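Local coordinates for protein exodeoxyribonuclease III (Neisseria meningitidis, PDB 2JC4) that probably degrades double-stranded DNA from 3' to 5' as a metal-dependent repair exonuclease of the AP/ExoA family, at residues A[31-36]-A[101-106]; A[3-8]-A[142-147]; A[63-68]-A[90-95]; A[198-203]-A[245-250]; A[106-111]-A[146-151]. All coordinates share one frame; numbering follows the deposited sequence.

Interaction 1 (A[31-36]-A[101-106]); sequences VLQELK and VINVYC. With MG (magnesium ion), chain B.
Two sheets of the core pack together here, and the contact runs out into the active site: V31 and Q33 of strand 29-33, and E34 just beyond it, face V101, N103 and Y105. The strand axes come within 7.0 Å, running nearly the same way, and V31 CG1 rests on V101 CG1 (3.7 Å). N103 uses both ends of its amide: ND2 donates to L32 O over 2.9 Å, from above the carbonyl plane, while OD1 accepts from Q33 NE2 at 2.8 Å. A bend at chi2 (87°) turns Q33 toward N103. This is the two-sheet sandwich of the DNase I-like fold, its metal site at the strand ends. There E34 lays CG over one face of the Y105 ring, 3.9 Å from the centroid, a CH-pi contact. Beyond CG the chain runs extended, placing OE1 2.4 Å from the magnesium ion, which N9 also binds. E34 OE2 accepts from N7 ND2 and from a metal-bound water, and sits 3.1 Å from OH of Y105, a predicted active-site residue.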
# COMPACT_ATOMS: atom_id res chain seq x y z
N VAL A 31 7.60 2.27 -0.37
CA VAL A 31 7.05 1.52 0.76
C VAL A 31 6.63 0.12 0.28
O VAL A 31 6.12 -0.01 -0.85
CB VAL A 31 5.95 2.29 1.50
CG1 VAL A 31 6.37 3.75 1.81
CG2 VAL A 31 4.60 2.29 0.74
N LEU A 32 6.83 -0.88 1.14
CA LEU A 32 6.65 -2.28 0.83
C LEU A 32 5.70 -2.94 1.80
O LEU A 32 5.69 -2.60 3.00
CB LEU A 32 8.00 -3.05 0.91
CG LEU A 32 9.14 -2.42 0.12
CD1 LEU A 32 10.44 -3.19 0.35
CD2 LEU A 32 8.77 -2.48 -1.36
N GLN A 33 4.90 -3.88 1.27
CA GLN A 33 4.05 -4.77 2.06
C GLN A 33 4.35 -6.26 1.71
O GLN A 33 4.81 -6.58 0.61
CB GLN A 33 2.56 -4.49 1.83
CG GLN A 33 2.18 -3.03 1.99
CD GLN A 33 2.37 -2.25 0.69
OE1 GLN A 33 2.14 -2.75 -0.39
NE2 GLN A 33 2.82 -1.01 0.82
N GLU A 34 4.01 -7.13 2.65
CA GLU A 34 4.23 -8.57 2.54
C GLU A 34 5.71 -8.86 2.43
O GLU A 34 6.16 -9.63 1.56
CB GLU A 34 3.41 -9.21 1.41
CG GLU A 34 1.93 -9.23 1.72
CD GLU A 34 1.15 -10.17 0.81
OE1 GLU A 34 1.71 -11.20 0.34
OE2 GLU A 34 -0.02 -9.87 0.57
N LEU A 35 6.47 -8.29 3.36
CA LEU A 35 7.89 -8.70 3.47
C LEU A 35 7.98 -10.22 3.65
O LEU A 35 8.83 -10.87 3.03
CB LEU A 35 8.56 -8.05 4.66
CG LEU A 35 8.52 -6.54 4.71
CD1 LEU A 35 9.28 -6.15 6.00
CD2 LEU A 35 9.18 -5.91 3.46
N LYS A 36 7.08 -10.78 4.47
CA LYS A 36 7.12 -12.21 4.81
C LYS A 36 8.49 -12.64 5.32
O LYS A 36 9.01 -13.70 4.98
CB LYS A 36 6.70 -13.06 3.61
CG LYS A 36 5.23 -12.90 3.22
CD LYS A 36 4.88 -13.89 2.09
CE LYS A 36 3.49 -13.70 1.53
NZ LYS A 36 3.21 -14.76 0.53
N VAL A 101 4.52 9.66 6.11
CA VAL A 101 4.22 8.52 5.26
C VAL A 101 3.65 7.43 6.17
O VAL A 101 4.29 6.99 7.08
CB VAL A 101 5.48 8.02 4.56
CG1 VAL A 101 5.23 6.67 3.79
CG2 VAL A 101 6.01 9.09 3.63
N ILE A 102 2.42 7.02 5.93
CA ILE A 102 1.86 5.88 6.68
C ILE A 102 1.67 4.69 5.72
O ILE A 102 0.81 4.76 4.86
CB ILE A 102 0.52 6.28 7.40
CG1 ILE A 102 0.73 7.57 8.24
CG2 ILE A 102 -0.08 5.07 8.17
CD1 ILE A 102 -0.58 8.17 8.80
N ASN A 103 2.46 3.62 5.89
CA ASN A 103 2.40 2.45 5.01
C ASN A 103 1.55 1.36 5.68
O ASN A 103 1.80 0.99 6.83
CB ASN A 103 3.83 1.95 4.79
CG ASN A 103 3.92 0.66 3.98
OD1 ASN A 103 3.00 0.31 3.23
ND2 ASN A 103 5.05 -0.04 4.11
N VAL A 104 0.58 0.82 4.94
CA VAL A 104 -0.32 -0.19 5.46
C VAL A 104 -0.32 -1.45 4.59
O VAL A 104 -0.33 -1.38 3.36
CB VAL A 104 -1.78 0.39 5.59
CG1 VAL A 104 -1.88 1.34 6.77
CG2 VAL A 104 -2.30 1.07 4.23
N TYR A 105 -0.32 -2.59 5.24
CA TYR A 105 -0.69 -3.83 4.60
C TYR A 105 -2.01 -4.24 5.29
O TYR A 105 -1.98 -4.82 6.39
CB TYR A 105 0.40 -4.92 4.75
CG TYR A 105 -0.15 -6.24 4.29
CD1 TYR A 105 -0.79 -6.32 3.05
CD2 TYR A 105 -0.12 -7.39 5.11
CE1 TYR A 105 -1.37 -7.53 2.61
CE2 TYR A 105 -0.68 -8.61 4.66
CZ TYR A 105 -1.32 -8.65 3.42
OH TYR A 105 -1.94 -9.80 2.96
N CYS A 106 -3.15 -3.86 4.69
CA CYS A 106 -4.44 -3.97 5.38
C CYS A 106 -4.91 -5.41 5.37
O CYS A 106 -4.55 -6.20 4.46
CB CYS A 106 -5.52 -3.11 4.72
SG CYS A 106 -5.12 -1.33 4.76
MG MG B . 0.71 -12.56 -1.30
O HOH W 1 -1.21 -11.68 -0.72
O HOH W 2 0.46 -14.19 0.15
O HOH W 3 -0.23 -13.63 -2.99
O HOH W 4 0.88 -10.65 -2.44

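Interaction 2 (A[3-8]-A[142-147]); sequences ITTWNV and VLLGDF
Strand 3-7 and strand 142-144 lie 9.0 Å apart at their closest and run in much the same direction, 22° between them, with T5 opposite G145 and N7 opposite D146. The wide end is filled by hydrocarbon. I3 and V142 meet tip to tip, CD1 of I3 lying 4.0 Å from CG2 of V142, and the other branch of I3, CG2, touches L144 CD1 at 3.6 Å where the two side chains cross at about a right angle. L144 touches both I3 and T5: its chi1 of 74° sets CG between backbone N and carbonyl carbon, and CD1 reaches T5 CB as well as I3. Each strand belongs to a different sheet of the DNase I-like sandwich, so this contact spans the apolar middle between them. At G145 the chain turns a corner, with backbone angles that suit glycine, and T5 OG1 comes up against its CA at 3.3 Å; that hydroxyl is hydrogen-bonded to Q33 NE2. Beyond the corner the filling turns polar. N7 ND2 donates to D146 OD2 over 2.7 Å, a bent bond (140° at the hydrogen) arriving on the anti side of the carboxylate. Both N7 and D146 are predicted magnesium ligands, and D146 a predicted proton donor or acceptor.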
# COMPACT_ATOMS: atom_id res chain seq x y z
N ILE A 3 6.64 8.86 -4.92
CA ILE A 3 6.43 7.88 -3.84
C ILE A 3 5.78 6.66 -4.47
O ILE A 3 4.77 6.81 -5.15
CB ILE A 3 5.55 8.46 -2.72
CG1 ILE A 3 6.04 9.88 -2.33
CG2 ILE A 3 5.50 7.51 -1.47
CD1 ILE A 3 5.23 10.60 -1.26
N THR A 4 6.39 5.48 -4.25
CA THR A 4 5.89 4.18 -4.76
C THR A 4 5.49 3.26 -3.60
O THR A 4 6.17 3.23 -2.57
CB THR A 4 6.99 3.55 -5.62
OG1 THR A 4 7.30 4.45 -6.71
CG2 THR A 4 6.60 2.12 -6.17
N THR A 5 4.38 2.53 -3.77
CA THR A 5 3.96 1.48 -2.85
C THR A 5 3.96 0.14 -3.63
O THR A 5 3.57 0.09 -4.80
CB THR A 5 2.55 1.77 -2.23
OG1 THR A 5 2.15 0.68 -1.39
CG2 THR A 5 1.46 2.01 -3.32
N TRP A 6 4.42 -0.94 -2.99
CA TRP A 6 4.47 -2.22 -3.68
C TRP A 6 4.33 -3.36 -2.71
O TRP A 6 5.12 -3.50 -1.77
CB TRP A 6 5.79 -2.35 -4.48
CG TRP A 6 5.80 -3.54 -5.44
CD1 TRP A 6 4.72 -4.22 -5.92
CD2 TRP A 6 6.95 -4.16 -6.02
NE1 TRP A 6 5.13 -5.24 -6.76
CE2 TRP A 6 6.50 -5.23 -6.83
CE3 TRP A 6 8.32 -3.91 -5.93
CZ2 TRP A 6 7.38 -6.06 -7.56
CZ3 TRP A 6 9.20 -4.73 -6.64
CH2 TRP A 6 8.74 -5.78 -7.45
N ASN A 7 3.31 -4.19 -2.94
CA ASN A 7 3.15 -5.44 -2.20
C ASN A 7 3.97 -6.47 -2.98
O ASN A 7 3.63 -6.83 -4.12
CB ASN A 7 1.65 -5.83 -2.13
CG ASN A 7 1.42 -7.14 -1.43
OD1 ASN A 7 2.25 -8.06 -1.51
ND2 ASN A 7 0.28 -7.26 -0.75
N VAL A 8 5.09 -6.86 -2.39
CA VAL A 8 6.11 -7.67 -3.08
C VAL A 8 5.87 -9.17 -2.95
O VAL A 8 6.61 -9.94 -3.55
CB VAL A 8 7.55 -7.36 -2.56
CG1 VAL A 8 8.00 -5.98 -2.97
CG2 VAL A 8 7.66 -7.53 -1.02
N VAL A 142 0.73 11.17 3.55
CA VAL A 142 0.39 10.14 2.54
C VAL A 142 0.10 8.84 3.24
O VAL A 142 0.95 8.29 3.94
CB VAL A 142 1.53 9.94 1.48
CG1 VAL A 142 1.11 8.95 0.43
CG2 VAL A 142 1.86 11.24 0.75
N LEU A 143 -1.12 8.34 3.06
CA LEU A 143 -1.50 7.02 3.57
C LEU A 143 -1.60 6.09 2.38
O LEU A 143 -2.46 6.28 1.51
CB LEU A 143 -2.86 7.09 4.32
CG LEU A 143 -3.58 5.76 4.65
CD1 LEU A 143 -2.78 4.99 5.70
CD2 LEU A 143 -5.04 5.95 5.12
N LEU A 144 -0.71 5.09 2.30
CA LEU A 144 -0.64 4.26 1.09
C LEU A 144 -0.34 2.82 1.39
O LEU A 144 0.15 2.49 2.48
CB LEU A 144 0.38 4.82 0.06
CG LEU A 144 1.90 4.65 0.33
CD1 LEU A 144 2.69 5.37 -0.75
CD2 LEU A 144 2.36 5.17 1.74
N GLY A 145 -0.63 1.93 0.44
CA GLY A 145 -0.37 0.52 0.67
C GLY A 145 -1.40 -0.35 -0.02
O GLY A 145 -2.08 0.08 -0.96
N ASP A 146 -1.47 -1.60 0.43
CA ASP A 146 -2.42 -2.56 -0.08
C ASP A 146 -3.58 -2.48 0.87
O ASP A 146 -3.46 -2.86 2.04
CB ASP A 146 -1.77 -3.93 -0.04
CG ASP A 146 -2.69 -5.04 -0.51
OD1 ASP A 146 -3.88 -4.78 -0.84
OD2 ASP A 146 -2.18 -6.18 -0.57
N PHE A 147 -4.70 -1.94 0.39
CA PHE A 147 -5.87 -1.74 1.22
C PHE A 147 -6.77 -2.96 1.14
O PHE A 147 -7.62 -3.11 1.98
CB PHE A 147 -6.66 -0.47 0.82
CG PHE A 147 -5.96 0.80 1.17
CD1 PHE A 147 -4.91 1.26 0.36
CD2 PHE A 147 -6.34 1.54 2.31
CE1 PHE A 147 -4.22 2.42 0.68
CE2 PHE A 147 -5.65 2.73 2.62
CZ PHE A 147 -4.60 3.17 1.78

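Interaction 3 (A[63-68]-A[90-95]); sequences NGVAIV and RVIAAT
V65 and I92 lie alongside each other, pointing opposite ways, CG2 against CG2 at 3.6 Å, while V65 CG1 rests on the carbonyl O of R90 at the same distance. Two residues on, I67 crosses I92 obliquely and meets the same methyl through CG1 (3.9 Å); its CD1 reaches on to A94 CB at 4.1 Å. One branch of I92 thus serves both neighbours, since CG1 stands anti to the backbone N (chi1 -171°) and CG2 is turned in toward them.

At the other end the contact is polar but not hydrogen-bonded. N63 OD1 lies over one face of the R90 guanidinium, offset toward its rim, with NH2 at 3.2 Å; the angle is too poor for a bond. What fixes the pair lies around it: Q88 OE1 accepts from both N63 ND2 and R90 NH2, Q59 accepts from N63 ND2, and R90 NH1 is bonded to Y105 O. The fixed guanidinium may polarise the N63 carbonyl.

Strands 65-69 and 91-96 belong to different sheets of the sandwich, with axes 6.8 Å apart. Strand 99-105 adjoins 91-96, strand 53-57 flanks 65-69, and helix 115-135 packs W123 against R90 and V91.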
# COMPACT_ATOMS: atom_id res chain seq x y z
N ASN A 63 2.72 -11.11 6.52
CA ASN A 63 2.62 -9.66 6.72
C ASN A 63 4.00 -8.98 6.52
O ASN A 63 4.75 -9.41 5.64
CB ASN A 63 2.03 -9.33 8.11
CG ASN A 63 0.69 -9.98 8.34
OD1 ASN A 63 -0.18 -9.99 7.48
ND2 ASN A 63 0.50 -10.52 9.53
N GLY A 64 4.31 -7.97 7.31
CA GLY A 64 5.61 -7.25 7.18
C GLY A 64 5.48 -6.05 6.29
O GLY A 64 4.98 -6.17 5.15
N VAL A 65 5.94 -4.88 6.79
CA VAL A 65 5.88 -3.60 6.07
C VAL A 65 7.23 -2.85 6.21
O VAL A 65 7.91 -2.96 7.25
CB VAL A 65 4.71 -2.67 6.58
CG1 VAL A 65 3.38 -3.16 6.07
CG2 VAL A 65 4.68 -2.60 8.15
N ALA A 66 7.64 -2.13 5.18
CA ALA A 66 8.91 -1.39 5.26
C ALA A 66 8.78 -0.06 4.57
O ALA A 66 7.96 0.09 3.69
CB ALA A 66 10.04 -2.23 4.61
N ILE A 67 9.62 0.91 4.96
CA ILE A 67 9.75 2.21 4.27
C ILE A 67 11.21 2.38 3.88
O ILE A 67 12.11 2.24 4.72
CB ILE A 67 9.30 3.41 5.13
CG1 ILE A 67 7.81 3.31 5.48
CG2 ILE A 67 9.62 4.70 4.41
CD1 ILE A 67 7.36 4.26 6.57
N VAL A 68 11.44 2.64 2.61
CA VAL A 68 12.82 2.69 2.08
C VAL A 68 12.98 4.04 1.40
O VAL A 68 12.13 4.41 0.59
CB VAL A 68 13.05 1.56 1.08
CG1 VAL A 68 14.47 1.61 0.53
CG2 VAL A 68 12.71 0.18 1.69
N ARG A 90 1.64 -4.74 10.28
CA ARG A 90 0.81 -4.18 9.17
C ARG A 90 0.88 -2.69 8.97
O ARG A 90 0.41 -2.20 7.94
CB ARG A 90 -0.65 -4.51 9.42
CG ARG A 90 -0.95 -5.99 9.26
CD ARG A 90 -2.38 -6.24 9.50
NE ARG A 90 -2.73 -7.65 9.27
CZ ARG A 90 -2.98 -8.18 8.07
NH1 ARG A 90 -2.85 -7.43 6.96
NH2 ARG A 90 -3.32 -9.48 7.97
N VAL A 91 1.41 -1.95 9.96
CA VAL A 91 1.41 -0.47 9.89
C VAL A 91 2.78 0.05 10.36
O VAL A 91 3.25 -0.25 11.48
CB VAL A 91 0.30 0.14 10.79
CG1 VAL A 91 0.25 1.69 10.69
CG2 VAL A 91 -1.08 -0.46 10.48
N ILE A 92 3.43 0.83 9.50
CA ILE A 92 4.62 1.55 9.89
C ILE A 92 4.50 2.96 9.33
O ILE A 92 4.03 3.15 8.20
CB ILE A 92 5.93 0.83 9.39
CG1 ILE A 92 7.17 1.50 10.00
CG2 ILE A 92 6.00 0.73 7.83
CD1 ILE A 92 8.47 0.70 9.78
N ALA A 93 4.88 3.95 10.12
CA ALA A 93 4.84 5.34 9.66
C ALA A 93 6.17 6.04 9.95
O ALA A 93 6.89 5.68 10.88
CB ALA A 93 3.68 6.11 10.33
N ALA A 94 6.49 7.06 9.18
CA ALA A 94 7.68 7.83 9.47
C ALA A 94 7.55 9.12 8.69
O ALA A 94 6.78 9.17 7.75
CB ALA A 94 8.93 7.09 9.06
N THR A 95 8.30 10.13 9.11
CA THR A 95 8.33 11.43 8.46
C THR A 95 9.61 11.45 7.64
O THR A 95 10.73 11.32 8.20
CB THR A 95 8.32 12.61 9.48
OG1 THR A 95 7.23 12.44 10.40
CG2 THR A 95 8.18 13.94 8.77

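Interaction 4 (A[198-203]-A[245-250]); sequences YTWFDY and SDHAPV
A single backbone bridge joins W200 and H247, with CA atoms 4.3 Å apart, where the two loops run in opposite directions. Two nearly straight bonds flank it: A248 N donates to T199 O over 2.7 Å, and F201 N to D246 O over 3.1 Å. The loop 198-203 is itself kinked by a classic beta bulge, in which T199 and W200 both face L214. Beyond the bridge, T199 CG2 packs on V250 CG2 at 3.5 Å.

W200 works on two partners. Its CB lies over one face of the H247 imidazole, a CH-pi contact, and the two rings meet obliquely, planes 48° apart. The indole NE1 then donates a weak bond to D246 OD2 (3.0 Å); a chi1 of 53° turns the D246 carboxylate to the edge of the indole. CB of D246 sits over the centre of the Y203 ring, 3.8 Å from the centroid. A water links D246 OD2 to Y203 N. Y203 OH is bonded to P244 O and N9 ND2, while S245 OG accepts from H247 N in an ST turn.

H247, a predicted proton acceptor, is thus held on one face by W200 and through ND1 by D217, which suggests a fixed ring orientation; the weak indole bond and the water may help orient D246, a magnesium ligand seen in this protein though with no ion on it in this chain.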
# COMPACT_ATOMS: atom_id res chain seq x y z
N TYR A 198 -6.20 -1.56 -12.65
CA TYR A 198 -5.98 -2.65 -11.68
C TYR A 198 -4.53 -2.75 -11.18
O TYR A 198 -3.57 -2.51 -11.94
CB TYR A 198 -6.37 -3.99 -12.29
CG TYR A 198 -7.76 -4.01 -12.90
CD1 TYR A 198 -8.85 -3.42 -12.25
CD2 TYR A 198 -7.97 -4.65 -14.11
CE1 TYR A 198 -10.14 -3.49 -12.80
CE2 TYR A 198 -9.26 -4.69 -14.67
CZ TYR A 198 -10.32 -4.10 -14.01
OH TYR A 198 -11.57 -4.16 -14.58
N THR A 199 -4.36 -3.13 -9.91
CA THR A 199 -3.03 -3.21 -9.31
C THR A 199 -2.69 -4.62 -8.84
O THR A 199 -1.53 -4.88 -8.50
CB THR A 199 -2.93 -2.28 -8.08
OG1 THR A 199 -3.85 -2.73 -7.10
CG2 THR A 199 -3.31 -0.80 -8.46
N TRP A 200 -3.70 -5.50 -8.76
CA TRP A 200 -3.51 -6.89 -8.39
C TRP A 200 -4.15 -7.77 -9.44
O TRP A 200 -5.25 -7.45 -9.91
CB TRP A 200 -4.17 -7.20 -7.03
CG TRP A 200 -4.15 -8.66 -6.73
CD1 TRP A 200 -3.08 -9.41 -6.32
CD2 TRP A 200 -5.25 -9.56 -6.83
NE1 TRP A 200 -3.46 -10.71 -6.17
CE2 TRP A 200 -4.78 -10.84 -6.48
CE3 TRP A 200 -6.61 -9.40 -7.20
CZ2 TRP A 200 -5.61 -11.97 -6.46
CZ3 TRP A 200 -7.44 -10.52 -7.18
CH2 TRP A 200 -6.94 -11.81 -6.81
N PHE A 201 -3.44 -8.81 -9.85
CA PHE A 201 -3.96 -9.79 -10.81
C PHE A 201 -3.62 -11.17 -10.25
O PHE A 201 -2.45 -11.47 -9.97
CB PHE A 201 -3.30 -9.61 -12.19
CG PHE A 201 -3.40 -8.20 -12.76
CD1 PHE A 201 -2.51 -7.18 -12.32
CD2 PHE A 201 -4.33 -7.91 -13.76
CE1 PHE A 201 -2.60 -5.89 -12.86
CE2 PHE A 201 -4.42 -6.60 -14.32
CZ PHE A 201 -3.55 -5.61 -13.87
N ASP A 202 -4.63 -12.02 -10.06
CA ASP A 202 -4.41 -13.34 -9.52
C ASP A 202 -3.40 -14.11 -10.41
O ASP A 202 -3.51 -14.09 -11.65
CB ASP A 202 -5.76 -14.07 -9.42
CG ASP A 202 -5.75 -15.24 -8.44
OD1 ASP A 202 -4.75 -15.98 -8.35
OD2 ASP A 202 -6.77 -15.42 -7.74
N TYR A 203 -2.43 -14.75 -9.78
CA TYR A 203 -1.59 -15.71 -10.50
C TYR A 203 -2.43 -16.82 -11.13
O TYR A 203 -2.12 -17.30 -12.24
CB TYR A 203 -0.59 -16.37 -9.55
CG TYR A 203 0.51 -15.53 -8.92
CD1 TYR A 203 1.33 -14.66 -9.68
CD2 TYR A 203 0.79 -15.68 -7.56
CE1 TYR A 203 2.38 -13.95 -9.08
CE2 TYR A 203 1.84 -14.98 -6.95
CZ TYR A 203 2.62 -14.11 -7.72
OH TYR A 203 3.63 -13.45 -7.09
N SER A 245 5.65 -10.25 -8.60
CA SER A 245 4.65 -10.20 -7.54
C SER A 245 3.26 -10.22 -8.22
O SER A 245 3.12 -9.77 -9.38
CB SER A 245 4.83 -8.96 -6.70
OG SER A 245 3.74 -8.84 -5.80
N ASP A 246 2.24 -10.72 -7.51
CA ASP A 246 0.86 -10.60 -8.04
C ASP A 246 0.36 -9.14 -8.02
O ASP A 246 -0.56 -8.81 -8.75
CB ASP A 246 -0.11 -11.59 -7.35
CG ASP A 246 -0.09 -11.50 -5.81
OD1 ASP A 246 0.78 -10.83 -5.22
OD2 ASP A 246 -0.98 -12.12 -5.19
N HIS A 247 0.95 -8.29 -7.20
CA HIS A 247 0.60 -6.83 -7.22
C HIS A 247 1.65 -6.07 -8.02
O HIS A 247 2.83 -6.41 -7.98
CB HIS A 247 0.60 -6.22 -5.81
CG HIS A 247 -0.44 -6.78 -4.87
ND1 HIS A 247 -1.50 -6.03 -4.42
CD2 HIS A 247 -0.54 -7.98 -4.25
CE1 HIS A 247 -2.24 -6.76 -3.60
NE2 HIS A 247 -1.67 -7.95 -3.48
N ALA A 248 1.21 -4.99 -8.67
CA ALA A 248 2.08 -4.06 -9.38
C ALA A 248 2.39 -2.88 -8.46
O ALA A 248 1.52 -2.49 -7.65
CB ALA A 248 1.36 -3.53 -10.65
N PRO A 249 3.59 -2.29 -8.59
CA PRO A 249 3.86 -1.06 -7.82
C PRO A 249 2.91 0.02 -8.29
O PRO A 249 2.44 -0.02 -9.43
CB PRO A 249 5.30 -0.68 -8.24
CG PRO A 249 5.92 -1.94 -8.88
CD PRO A 249 4.73 -2.72 -9.43
N VAL A 250 2.59 0.97 -7.41
CA VAL A 250 1.78 2.12 -7.79
C VAL A 250 2.64 3.33 -7.39
O VAL A 250 3.18 3.35 -6.29
CB VAL A 250 0.42 2.17 -7.03
CG1 VAL A 250 -0.35 3.46 -7.41
CG2 VAL A 250 -0.43 0.90 -7.34
O HOH W 5 -2.40 -14.09 -6.73

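Interaction 5 (A[106-111]-A[146-151]); sequences CVNGEA and DFNIAP. With ACT (acetate ion), chain F.
With chi1 at -91°, well off any staggered position, N148 swings its amide over toward C106, while N108 holds CG anti to the backbone N (chi1 -179°); the two side chains cross at about a right angle, their amide planes 57° apart. N148 ND2 donates to C106 O over 2.9 Å; the acceptor lies in the amide plane of N148 but the donor stands tilted from the carbonyl plane. N148 OD1 and N108 ND2 lie 3.5 Å apart. A water joins the two ND2 atoms, weakly on the N148 side, and N108 ND2 also donates to O of an acetate ion at 3.1 Å, probably from the crystallisation liquor and bonded to H167 as well.

Two residues before N148, D146 O accepts from C106 N at 2.8 Å. The thiol side of C106 then sits obliquely beside the F147 ring, SG 4.0 Å from CD2, while helix 115-135 packs W123 and F124 on the cysteine.

Each loop is also braced from within by an Asx turn. N108 OD1 accepts from E110 N (2.9 Å), and D146 OD1 accepts from N148 N, so the aspartate also fixes the backbone two residues on. D146 is a predicted active-site residue and N148 a predicted stabiliser of the transition state, consistent with the loops after strands 99-105 and 141-144 walling the catalytic cleft of the AP/ExoA family.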
# COMPACT_ATOMS: atom_id res chain seq x y z
N CYS A 106 -3.15 -3.86 4.69
CA CYS A 106 -4.44 -3.97 5.38
C CYS A 106 -4.91 -5.41 5.37
O CYS A 106 -4.55 -6.20 4.46
CB CYS A 106 -5.52 -3.11 4.72
SG CYS A 106 -5.12 -1.33 4.76
N VAL A 107 -5.74 -5.73 6.35
CA VAL A 107 -6.30 -7.08 6.46
C VAL A 107 -7.03 -7.51 5.19
O VAL A 107 -7.95 -6.83 4.72
CB VAL A 107 -7.24 -7.20 7.69
CG1 VAL A 107 -7.69 -8.65 7.88
CG2 VAL A 107 -6.53 -6.69 8.95
N ASN A 108 -6.65 -8.67 4.65
CA ASN A 108 -7.34 -9.24 3.51
C ASN A 108 -8.82 -9.48 3.81
O ASN A 108 -9.69 -8.96 3.10
CB ASN A 108 -6.63 -10.52 3.03
CG ASN A 108 -7.31 -11.14 1.80
OD1 ASN A 108 -8.46 -11.59 1.87
ND2 ASN A 108 -6.62 -11.11 0.66
N GLY A 109 -9.10 -10.26 4.86
CA GLY A 109 -10.48 -10.49 5.29
C GLY A 109 -10.99 -11.87 4.92
O GLY A 109 -11.89 -12.37 5.56
N GLU A 110 -10.41 -12.44 3.85
CA GLU A 110 -10.65 -13.82 3.40
C GLU A 110 -11.98 -14.02 2.69
O GLU A 110 -12.02 -14.39 1.52
CB GLU A 110 -10.53 -14.84 4.55
CG GLU A 110 -10.49 -16.30 4.09
CD GLU A 110 -10.05 -17.21 5.23
OE1 GLU A 110 -10.78 -17.28 6.25
OE2 GLU A 110 -8.97 -17.80 5.12
N ALA A 111 -13.07 -13.80 3.42
CA ALA A 111 -14.45 -14.02 2.92
C ALA A 111 -15.35 -13.26 3.89
O ALA A 111 -14.99 -13.06 5.06
CB ALA A 111 -14.83 -15.52 2.91
N ASP A 146 -1.47 -1.60 0.43
CA ASP A 146 -2.42 -2.56 -0.08
C ASP A 146 -3.58 -2.48 0.87
O ASP A 146 -3.46 -2.86 2.04
CB ASP A 146 -1.77 -3.93 -0.04
CG ASP A 146 -2.69 -5.04 -0.51
OD1 ASP A 146 -3.88 -4.78 -0.84
OD2 ASP A 146 -2.18 -6.18 -0.57
N PHE A 147 -4.70 -1.94 0.39
CA PHE A 147 -5.87 -1.74 1.22
C PHE A 147 -6.77 -2.96 1.14
O PHE A 147 -7.62 -3.11 1.98
CB PHE A 147 -6.66 -0.47 0.82
CG PHE A 147 -5.96 0.80 1.17
CD1 PHE A 147 -4.91 1.26 0.36
CD2 PHE A 147 -6.34 1.54 2.31
CE1 PHE A 147 -4.22 2.42 0.68
CE2 PHE A 147 -5.65 2.73 2.62
CZ PHE A 147 -4.60 3.17 1.78
N ASN A 148 -6.54 -3.86 0.17
CA ASN A 148 -7.40 -5.04 0.02
C ASN A 148 -8.87 -4.66 -0.09
O ASN A 148 -9.74 -5.41 0.29
CB ASN A 148 -7.18 -6.03 1.18
CG ASN A 148 -6.10 -7.04 0.86
OD1 ASN A 148 -6.16 -7.73 -0.19
ND2 ASN A 148 -5.11 -7.15 1.74
N ILE A 149 -9.10 -3.47 -0.65
CA ILE A 149 -10.45 -2.97 -0.93
C ILE A 149 -10.39 -2.25 -2.28
O ILE A 149 -9.50 -1.38 -2.54
CB ILE A 149 -10.99 -2.01 0.17
CG1 ILE A 149 -11.13 -2.71 1.53
CG2 ILE A 149 -12.38 -1.36 -0.31
CD1 ILE A 149 -11.42 -1.71 2.66
N ALA A 150 -11.35 -2.62 -3.12
CA ALA A 150 -11.56 -2.06 -4.44
C ALA A 150 -12.70 -1.04 -4.32
O ALA A 150 -13.86 -1.40 -4.11
CB ALA A 150 -11.93 -3.18 -5.41
N PRO A 151 -12.37 0.26 -4.39
CA PRO A 151 -13.35 1.29 -3.99
C PRO A 151 -14.70 1.33 -4.72
O PRO A 151 -15.69 1.68 -4.08
CB PRO A 151 -12.58 2.59 -4.22
CG PRO A 151 -11.14 2.21 -3.95
CD PRO A 151 -11.07 0.86 -4.71
C ACT F . -6.00 -11.13 -2.79
O ACT F . -7.06 -11.62 -2.36
OXT ACT F . -4.95 -11.82 -2.68
CH3 ACT F . -6.05 -9.77 -3.38
O HOH W 6 -3.66 -10.02 0.89

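How the interactions relate
Interactions 1, 2 and 3 are three crossings between the two mixed sheets of the sandwich. Strands 2-7, 29-33 and 65-69 lie in one sheet, strands 141-144, 99-105 and 91-96 in the other. Along the chain, interaction 3 lies within the span of interaction 1, and that within interaction 2; their centres are 5 to 9 Å apart. Interactions 1 and 5 share C106, and interactions 2 and 5 share D146 and F147, so the core strands continue into the loops. Interaction 4 comes last, its centre about 12 Å from that of interaction 2 and about 19 Å from interaction 3. Loops and strand ends from four contacts therefore converge on the active site, while interaction 3 contributes N63 beside Y105.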